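Local coordinates for protein putative antibiotic biosynthesis monooxygenase (Bacteroides thetaiotaomicron, PDB 3KKF) that probably acts as an antibiotic biosynthesis monooxygenase of the dimeric alpha/beta-barrel superfamily and binds calcium ions, at residues M6-R11 / A65-H70; E31-L36 / T73-K78. One frame throughout, in Å; residues are numbered along the deposited sequence.

Interaction 1. Residues M6-R11 / A65-H70; sequences MVRLSR and AAYKSH. With ACT (acetate ion), chain D.
The Tyr67 ring carries the selenomethionine methyl Met6 CE over the centre of one face, 3.8 Å from the ring centroid, a CH-pi contact 11° off the normal. The same methyl lies against one face of the Arg8 guanidinium, toward its rim, filling the corner between two planes 79° apart. At the edges of both groups sits a water that accepts from Arg8 NH2 at 2.8 Å and is hydrogen-bonded to Tyr67 OH at 2.9 Å. The phenol oxygen approaches the guanidinium edge, with Arg8 NH1 3.2 Å from Tyr67 OH. At the His70 edge, NE2 donates to OXT of an acetate, probably from the crystallisation liquor, at 2.8 Å.

Selenium reaches the root of the tyrosine, Met6 SE lying 3.6 Å from Tyr67 CB, because chi1 is trans (175°) and the chain extended. Arg8 has a stronger partner on the next strand, a salt bridge from NE to Glu59, which anchors the guanidinium beside the phenol. Tyr61 adds an edge-to-face contact with Tyr67. Met6 and Tyr67 form the selenium version of a Met-aromatic contact, SE oblique to the ring while the methyl covers its face, joining sheet to helix 64-71 in a dimeric alpha/beta-barrel fold.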
HETATM    1  N   MSE A   6       0.643  13.231  -3.986  1.00 11.23           N
HETATM    2  CA  MSE A   6      -0.332  13.003  -2.914  1.00 10.94           C
HETATM    3  C   MSE A   6      -0.435  11.512  -2.721  1.00 10.38           C
HETATM    4  O   MSE A   6      -0.816  10.808  -3.651  1.00 10.84           O
HETATM    5  CB  MSE A   6      -1.680  13.563  -3.283  1.00 11.65           C
HETATM    6  CG  MSE A   6      -2.752  13.262  -2.278  1.00 13.52           C
HETATM    7 SE   MSE A   6      -4.483  13.957  -2.800  0.75 16.61          SE
HETATM    8  CE  MSE A   6      -5.545  12.713  -1.764  1.00 17.87           C
ATOM      9  N   VAL A   7      -0.073  11.036  -1.545  1.00  9.59           N
ATOM     10  CA  VAL A   7      -0.105   9.631  -1.190  1.00  9.60           C
ATOM     11  C   VAL A   7      -1.135   9.437  -0.084  1.00  9.69           C
ATOM     12  O   VAL A   7      -1.150  10.187   0.922  1.00 10.18           O
ATOM     13  CB  VAL A   7       1.296   9.137  -0.734  1.00  9.87           C
ATOM     14  CG1 VAL A   7       1.269   7.654  -0.374  1.00 11.42           C
ATOM     15  CG2 VAL A   7       2.346   9.404  -1.818  1.00 10.98           C
ATOM     16  N   ARG A   8      -2.011   8.463  -0.271  1.00 10.24           N
ATOM     17  CA  ARG A   8      -3.047   8.188   0.685  1.00 10.84           C
ATOM     18  C   ARG A   8      -3.363   6.702   0.732  1.00 10.46           C
ATOM     19  O   ARG A   8      -3.196   5.978  -0.265  1.00 11.35           O
ATOM     20  CB  ARG A   8      -4.322   8.972   0.303  1.00 12.20           C
ATOM     21  CG  ARG A   8      -5.402   8.993   1.386  1.00 14.47           C
ATOM     22  CD  ARG A   8      -6.529   9.978   1.051  1.00 15.13           C
ATOM     23  NE  ARG A   8      -7.337   9.456  -0.045  1.00 15.79           N
ATOM     24  CZ  ARG A   8      -8.406  10.081  -0.538  1.00 17.41           C
ATOM     25  NH1 ARG A   8      -8.798  11.237  -0.023  1.00 16.77           N
ATOM     26  NH2 ARG A   8      -9.098   9.532  -1.536  1.00 18.00           N
ATOM     27  N   LEU A   9      -3.768   6.230   1.898  1.00 10.57           N
ATOM     28  CA  LEU A   9      -4.329   4.898   2.043  1.00 11.19           C
ATOM     29  C   LEU A   9      -5.800   5.047   2.309  1.00 11.08           C
ATOM     30  O   LEU A   9      -6.213   5.826   3.200  1.00 13.02           O
ATOM     31  CB  LEU A   9      -3.748   4.123   3.226  1.00 11.94           C
ATOM     32  CG  LEU A   9      -2.285   3.833   3.209  1.00 13.85           C
ATOM     33  CD1 LEU A   9      -1.835   3.283   4.559  1.00 16.92           C
ATOM     34  CD2 LEU A   9      -1.974   2.830   2.103  1.00 16.38           C
ATOM     35  N   SER A  10      -6.604   4.381   1.521  1.00 11.16           N
ATOM     36  CA  SER A  10      -8.043   4.253   1.814  1.00 11.53           C
ATOM     37  C   SER A  10      -8.262   2.871   2.394  1.00 11.23           C
ATOM     38  O   SER A  10      -7.845   1.875   1.795  1.00 11.93           O
ATOM     39  CB  SER A  10      -8.923   4.414   0.591  1.00 12.54           C
ATOM     40  OG  SER A  10      -8.958   5.707   0.085  1.00 15.79           O
ATOM     41  N   ARG A  11      -8.873   2.795   3.561  1.00 11.16           N
ATOM     42  CA  ARG A  11      -9.223   1.505   4.195  0.50 12.20           C
ATOM     43  C   ARG A  11     -10.731   1.440   4.179  1.00 12.07           C
ATOM     44  O   ARG A  11     -11.397   2.349   4.689  1.00 13.10           O
ATOM     45  CB  ARG A  11      -8.666   1.390   5.613  0.50 13.27           C
ATOM     46  CG  ARG A  11      -7.169   1.146   5.671  0.50 16.43           C
ATOM     47  CD  ARG A  11      -6.649   1.203   7.072  0.50 20.21           C
ATOM     48  NE  ARG A  11      -7.426   0.397   8.002  0.50 22.99           N
ATOM     49  CZ  ARG A  11      -7.032  -0.768   8.509  0.50 25.25           C
ATOM     50  NH1 ARG A  11      -5.866  -1.274   8.177  0.50 26.18           N
ATOM     51  NH2 ARG A  11      -7.813  -1.421   9.363  0.50 26.49           N
ATOM     52  N   ALA A  65      -4.220  18.624  -7.590  1.00 12.67           N
ATOM     53  CA  ALA A  65      -5.019  18.955  -8.784  1.00 12.68           C
ATOM     54  C   ALA A  65      -5.454  17.667  -9.482  1.00 12.23           C
ATOM     55  O   ALA A  65      -6.619  17.549  -9.908  1.00 13.47           O
ATOM     56  CB  ALA A  65      -4.236  19.842  -9.760  1.00 13.74           C
ATOM     57  N   ALA A  66      -4.542  16.687  -9.589  1.00 11.93           N
ATOM     58  CA  ALA A  66      -4.870  15.406 -10.218  1.00 11.24           C
ATOM     59  C   ALA A  66      -5.953  14.674  -9.443  1.00 10.49           C
ATOM     60  O   ALA A  66      -6.848  14.065 -10.023  1.00 10.61           O
ATOM     61  CB  ALA A  66      -3.614  14.521 -10.387  1.00 12.26           C
ATOM     62  N   TYR A  67      -5.865  14.705  -8.121  1.00 10.54           N
ATOM     63  CA  TYR A  67      -6.864  14.081  -7.268  1.00 10.58           C
ATOM     64  C   TYR A  67      -8.253  14.742  -7.454  1.00 10.98           C
ATOM     65  O   TYR A  67      -9.264  14.073  -7.618  1.00 11.21           O
ATOM     66  CB  TYR A  67      -6.416  14.141  -5.784  1.00 11.39           C
ATOM     67  CG  TYR A  67      -7.520  13.688  -4.851  1.00 11.64           C
ATOM     68  CD1 TYR A  67      -7.914  12.370  -4.811  1.00 14.57           C
ATOM     69  CD2 TYR A  67      -8.193  14.599  -4.046  1.00 13.72           C
ATOM     70  CE1 TYR A  67      -8.930  11.952  -3.992  1.00 16.10           C
ATOM     71  CE2 TYR A  67      -9.215  14.188  -3.221  1.00 15.97           C
ATOM     72  CZ  TYR A  67      -9.575  12.851  -3.199  1.00 16.27           C
ATOM     73  OH  TYR A  67     -10.596  12.414  -2.376  1.00 17.95           O
ATOM     74  N   LYS A  68      -8.286  16.078  -7.432  1.00 11.44           N
ATOM     75  CA  LYS A  68      -9.547  16.783  -7.598  0.50 11.99           C
ATOM     76  C   LYS A  68     -10.149  16.503  -8.968  1.00 11.43           C
ATOM     77  O   LYS A  68     -11.370  16.324  -9.078  1.00 12.60           O
ATOM     78  CB  LYS A  68      -9.408  18.285  -7.319  0.50 12.85           C
ATOM     79  CG  LYS A  68      -9.136  18.574  -5.889  0.50 14.87           C
ATOM     80  CD  LYS A  68     -10.159  17.926  -4.987  0.50 18.26           C
ATOM     81  CE  LYS A  68      -9.932  18.275  -3.576  0.50 20.24           C
ATOM     82  NZ  LYS A  68     -10.063  19.718  -3.400  0.50 22.47           N
ATOM     83  N   SER A  69      -9.329  16.418  -9.996  1.00 10.95           N
ATOM     84  CA  SER A  69      -9.841  16.073 -11.323  1.00 11.12           C
ATOM     85  C   SER A  69     -10.421  14.621 -11.331  1.00 10.44           C
ATOM     86  O   SER A  69     -11.506  14.366 -11.885  1.00 10.93           O
ATOM     87  CB  SER A  69      -8.745  16.203 -12.382  1.00 11.61           C
ATOM     88  OG  SER A  69      -9.238  15.921 -13.686  1.00 12.39           O
ATOM     89  N   HIS A  70      -9.693  13.699 -10.707  1.00  9.73           N
ATOM     90  CA  HIS A  70     -10.115  12.309 -10.616  1.00  9.82           C
ATOM     91  C   HIS A  70     -11.520  12.139 -10.009  1.00  9.95           C
ATOM     92  O   HIS A  70     -12.353  11.397 -10.557  1.00 10.45           O
ATOM     93  CB  HIS A  70      -9.081  11.521  -9.790  1.00  9.71           C
ATOM     94  CG  HIS A  70      -9.485  10.115  -9.482  1.00  9.76           C
ATOM     95  ND1 HIS A  70      -9.605   9.142 -10.452  1.00  9.66           N
ATOM     96  CD2 HIS A  70      -9.776   9.508  -8.297  1.00 10.01           C
ATOM     97  CE1 HIS A  70      -9.966   8.014  -9.874  1.00 10.84           C
ATOM     98  NE2 HIS A  70     -10.072   8.207  -8.573  1.00 11.10           N
TER
HETATM   99  C   ACT D 203     -10.674   5.313  -6.175  1.00 18.47           C
HETATM  100  O   ACT D 203     -10.700   6.093  -5.224  1.00 19.14           O
HETATM  101  OXT ACT D 203     -10.672   5.803  -7.306  1.00 17.38           O
HETATM  102  CH3 ACT D 203     -10.625   3.851  -5.973  1.00 19.13           C
HETATM  103  O   HOH W   1     -11.394   9.739  -3.173  1.00 24.78           O

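Interaction 2. Residues E31-L36 / T73-K78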
ATOM      1  N   GLU A  31      -9.259   0.410 -13.419  1.00 10.62           N
ATOM      2  CA  GLU A  31      -8.766   0.183 -14.785  1.00 11.28           C
ATOM      3  C   GLU A  31      -8.954   1.413 -15.655  1.00 11.11           C
ATOM      4  O   GLU A  31      -8.032   1.814 -16.386  1.00 11.34           O
ATOM      5  CB  GLU A  31      -9.476  -1.003 -15.435  1.00 12.23           C
ATOM      6  CG  GLU A  31      -9.088  -2.372 -14.891  1.00 14.25           C
ATOM      7  CD  GLU A  31     -10.040  -3.502 -15.358  1.00 18.84           C
ATOM      8  OE1 GLU A  31     -11.182  -3.198 -15.797  1.00 21.34           O
ATOM      9  OE2 GLU A  31      -9.646  -4.684 -15.247  1.00 22.96           O
ATOM     10  N   VAL A  32     -10.136   2.029 -15.587  1.00 10.63           N
ATOM     11  CA  VAL A  32     -10.402   3.235 -16.395  1.00 10.91           C
ATOM     12  C   VAL A  32      -9.488   4.390 -15.948  1.00 10.06           C
ATOM     13  O   VAL A  32      -8.921   5.106 -16.782  1.00 11.13           O
ATOM     14  CB  VAL A  32     -11.919   3.651 -16.341  1.00 11.58           C
ATOM     15  CG1 VAL A  32     -12.139   4.975 -17.063  1.00 12.71           C
ATOM     16  CG2 VAL A  32     -12.826   2.522 -16.943  1.00 12.90           C
ATOM     17  N   SER A  33      -9.327   4.563 -14.631  1.00 10.07           N
ATOM     18  CA  SER A  33      -8.484   5.658 -14.113  1.00 10.02           C
ATOM     19  C   SER A  33      -7.042   5.503 -14.563  1.00 10.17           C
ATOM     20  O   SER A  33      -6.412   6.474 -15.042  1.00 10.63           O
ATOM     21  CB  SER A  33      -8.527   5.707 -12.585  1.00 10.13           C
ATOM     22  OG  SER A  33      -9.828   5.911 -12.084  1.00 10.96           O
HETATM   23  N   MSE A  34      -6.507   4.283 -14.462  1.00 10.49           N
HETATM   24  CA  MSE A  34      -5.138   4.043 -14.868  1.00 11.09           C
HETATM   25  C   MSE A  34      -4.969   4.303 -16.372  1.00 11.39           C
HETATM   26  O   MSE A  34      -3.968   4.891 -16.808  1.00 12.58           O
HETATM   27  CB  MSE A  34      -4.692   2.617 -14.524  1.00 11.68           C
HETATM   28  CG  MSE A  34      -4.594   2.337 -13.035  1.00 11.89           C
HETATM   29 SE   MSE A  34      -3.244   3.345 -12.133  0.75 13.53          SE
HETATM   30  CE  MSE A  34      -1.646   2.486 -12.804  1.00 13.31           C
ATOM     31  N   ARG A  35      -5.953   3.899 -17.165  1.00 11.60           N
ATOM     32  CA  ARG A  35      -5.938   4.053 -18.617  0.50 12.27           C
ATOM     33  C   ARG A  35      -6.027   5.501 -19.094  1.00 12.00           C
ATOM     34  O   ARG A  35      -5.352   5.907 -20.034  1.00 12.52           O
ATOM     35  CB  ARG A  35      -7.156   3.274 -19.207  0.50 12.68           C
ATOM     36  CG  ARG A  35      -7.354   3.352 -20.770  0.50 13.22           C
ATOM     37  CD  ARG A  35      -8.616   2.585 -21.219  0.50 15.04           C
ATOM     38  N   LEU A  36      -6.905   6.268 -18.457  1.00 11.55           N
ATOM     39  CA  LEU A  36      -7.232   7.612 -18.920  1.00 12.13           C
ATOM     40  C   LEU A  36      -6.578   8.796 -18.256  1.00 12.17           C
ATOM     41  O   LEU A  36      -6.504   9.864 -18.877  1.00 14.03           O
ATOM     42  CB  LEU A  36      -8.757   7.829 -18.789  1.00 12.70           C
ATOM     43  CG  LEU A  36      -9.735   6.945 -19.548  1.00 14.60           C
ATOM     44  CD1 LEU A  36     -11.146   7.502 -19.352  1.00 16.29           C
ATOM     45  CD2 LEU A  36      -9.386   6.871 -21.021  1.00 16.89           C
ATOM     46  N   THR A  73     -14.490  12.843 -12.344  1.00 11.38           N
ATOM     47  CA  THR A  73     -14.670  12.058 -13.572  1.00 11.31           C
ATOM     48  C   THR A  73     -15.967  11.212 -13.566  1.00 11.30           C
ATOM     49  O   THR A  73     -16.452  10.788 -12.487  1.00 12.15           O
ATOM     50  CB  THR A  73     -13.502  11.099 -13.837  1.00 11.03           C
ATOM     51  OG1 THR A  73     -13.459  10.101 -12.815  1.00 11.21           O
ATOM     52  CG2 THR A  73     -12.184  11.811 -13.966  1.00 10.95           C
ATOM     53  N   PRO A  74     -16.533  10.946 -14.770  1.00 11.87           N
ATOM     54  CA  PRO A  74     -17.706  10.095 -14.798  1.00 11.95           C
ATOM     55  C   PRO A  74     -17.434   8.683 -14.258  1.00 11.75           C
ATOM     56  O   PRO A  74     -18.323   8.078 -13.639  1.00 12.61           O
ATOM     57  CB  PRO A  74     -18.075  10.065 -16.273  1.00 12.70           C
ATOM     58  CG  PRO A  74     -17.584  11.340 -16.802  1.00 13.20           C
ATOM     59  CD  PRO A  74     -16.306  11.594 -16.082  1.00 12.26           C
ATOM     60  N   HIS A  75     -16.237   8.150 -14.480  1.00 11.86           N
ATOM     61  CA  HIS A  75     -15.947   6.802 -13.991  1.00 11.53           C
ATOM     62  C   HIS A  75     -15.868   6.766 -12.454  1.00 11.40           C
ATOM     63  O   HIS A  75     -16.368   5.842 -11.838  1.00 11.29           O
ATOM     64  CB  HIS A  75     -14.724   6.173 -14.676  1.00 11.45           C
ATOM     65  CG  HIS A  75     -13.476   6.984 -14.611  1.00 11.29           C
ATOM     66  ND1 HIS A  75     -13.178   7.979 -15.529  1.00 11.78           N
ATOM     67  CD2 HIS A  75     -12.424   6.922 -13.764  1.00 10.89           C
ATOM     68  CE1 HIS A  75     -11.991   8.485 -15.250  1.00 11.60           C
ATOM     69  NE2 HIS A  75     -11.512   7.860 -14.184  1.00 11.56           N
ATOM     70  N   PHE A  76     -15.247   7.765 -11.830  1.00 11.26           N
ATOM     71  CA  PHE A  76     -15.254   7.818 -10.369  1.00 11.89           C
ATOM     72  C   PHE A  76     -16.699   7.950  -9.860  1.00 11.91           C
ATOM     73  O   PHE A  76     -17.077   7.295  -8.893  1.00 12.83           O
ATOM     74  CB  PHE A  76     -14.404   8.974  -9.827  1.00 11.95           C
ATOM     75  CG  PHE A  76     -14.369   9.005  -8.339  1.00 12.16           C
ATOM     76  CD1 PHE A  76     -13.585   8.108  -7.642  1.00 11.55           C
ATOM     77  CD2 PHE A  76     -15.199   9.863  -7.626  1.00 12.41           C
ATOM     78  CE1 PHE A  76     -13.578   8.099  -6.268  1.00 12.89           C
ATOM     79  CE2 PHE A  76     -15.190   9.850  -6.232  1.00 13.64           C
ATOM     80  CZ  PHE A  76     -14.378   8.965  -5.570  1.00 13.71           C
ATOM     81  N   LYS A  77     -17.502   8.791 -10.512  1.00 12.85           N
ATOM     82  CA  LYS A  77     -18.936   9.012 -10.146  0.50 13.59           C
ATOM     83  C   LYS A  77     -19.721   7.694 -10.157  1.00 13.65           C
ATOM     84  O   LYS A  77     -20.516   7.412  -9.262  1.00 13.53           O
ATOM     85  CB  LYS A  77     -19.594  10.005 -11.156  0.50 14.17           C
ATOM     86  CG  LYS A  77     -21.125  10.356 -10.899  0.50 16.02           C
ATOM     87  CD  LYS A  77     -21.719  11.208 -12.071  0.50 17.78           C
ATOM     88  CE  LYS A  77     -23.051  11.870 -11.718  0.50 19.59           C
ATOM     89  NZ  LYS A  77     -22.869  13.055 -10.817  0.50 21.24           N
ATOM     90  N   LYS A  78     -19.518   6.922 -11.214  1.00 12.71           N
ATOM     91  CA  LYS A  78     -20.230   5.634 -11.350  1.00 12.40           C
ATOM     92  C   LYS A  78     -19.900   4.746 -10.140  1.00 12.11           C
ATOM     93  O   LYS A  78     -20.788   4.148  -9.546  1.00 12.36           O
ATOM     94  CB  LYS A  78     -19.818   4.908 -12.640  1.00 12.56           C
ATOM     95  CG  LYS A  78     -20.443   3.500 -12.757  1.00 12.53           C
ATOM     96  CD  LYS A  78     -20.085   2.798 -13.998  1.00 12.47           C
ATOM     97  CE  LYS A  78     -20.711   1.405 -14.011  1.00 12.96           C
ATOM     98  NZ  LYS A  78     -20.331   0.599 -15.195  1.00 14.63           N
TER
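Val32 and His75 mark the closest backbone approach, with CA atoms 7.0 Å apart, between two helical segments that run nearly antiparallel. The axes of the short stretches 31-36 and 74-78 come within 10.0 Å at an angle of 169°. Helix 74-83 starts here, beside the C-terminal end of helix 19-36, and Thr73 is its N-cap: OG1 accepts from Phe76 N at 3.1 Å, in a fairly straight bond of 160°.

His75 is the side chain on which the contact turns. Its CG lies between the backbone N and the carbonyl carbon (chi1 55°), which folds the imidazole back over the start of its own helix. Thr73 OG1 thus comes to lie over the centre of one ring face, while Val32 CG1 lies over the opposite face, offset toward its rim. This branch, anti to the valine backbone N, stands 3.6 Å from the His75 ring centroid in a CH-pi contact.

Such antiparallel packing of the two longest helices is consistent with the ferredoxin-like subunit of the dimeric alpha/beta-barrel class, in which the helices pack on one face of a four-stranded antiparallel sheet.

Ser33 meets the imidazole at its edge, with OG 3.3 Å from His75 CD2. The hydroxyl has a stronger partner in Glu29 O, one turn back on its own helix. His75 NE2 is hydrogen-bonded to Glu37 OE2, a carboxylate just beyond the end of helix 19-36; this bond and the two covered faces restrict rotation of the ring. Toward the C-terminal end of that helix, Leu36 brings CD1 obliquely to within 4.3 Å of His75 CE1, a looser touch at the exposed margin. Farther along helix 74-83, Lys78 NZ forms a salt bridge with Glu28, adding an ionic tie between the same two helices.

In the fold
Of the two contacts, whose centres are about 13 Å apart, one ties the sheet to a helix and the other ties two helices together. Both are only partly buried, but interaction 1 is centred about 8 Å from the centre of the chain and interaction 2 about 11 Å, running out to an exposed leucine. Interaction 1 sets a selenomethionine and an arginine against a phenol, whereas interaction 2 combines apolar cover of one imidazole face with a carboxylate bond at its nitrogen. They touch where His70 CE1 lies 3.1 Å from Ser33 OG. Glu37 connects them further, being hydrogen-bonded to His70 ND1 as well, while His70 O is hydrogen-bonded to Thr73 OG1, linking helix 64-71 to the cap of helix 74-83.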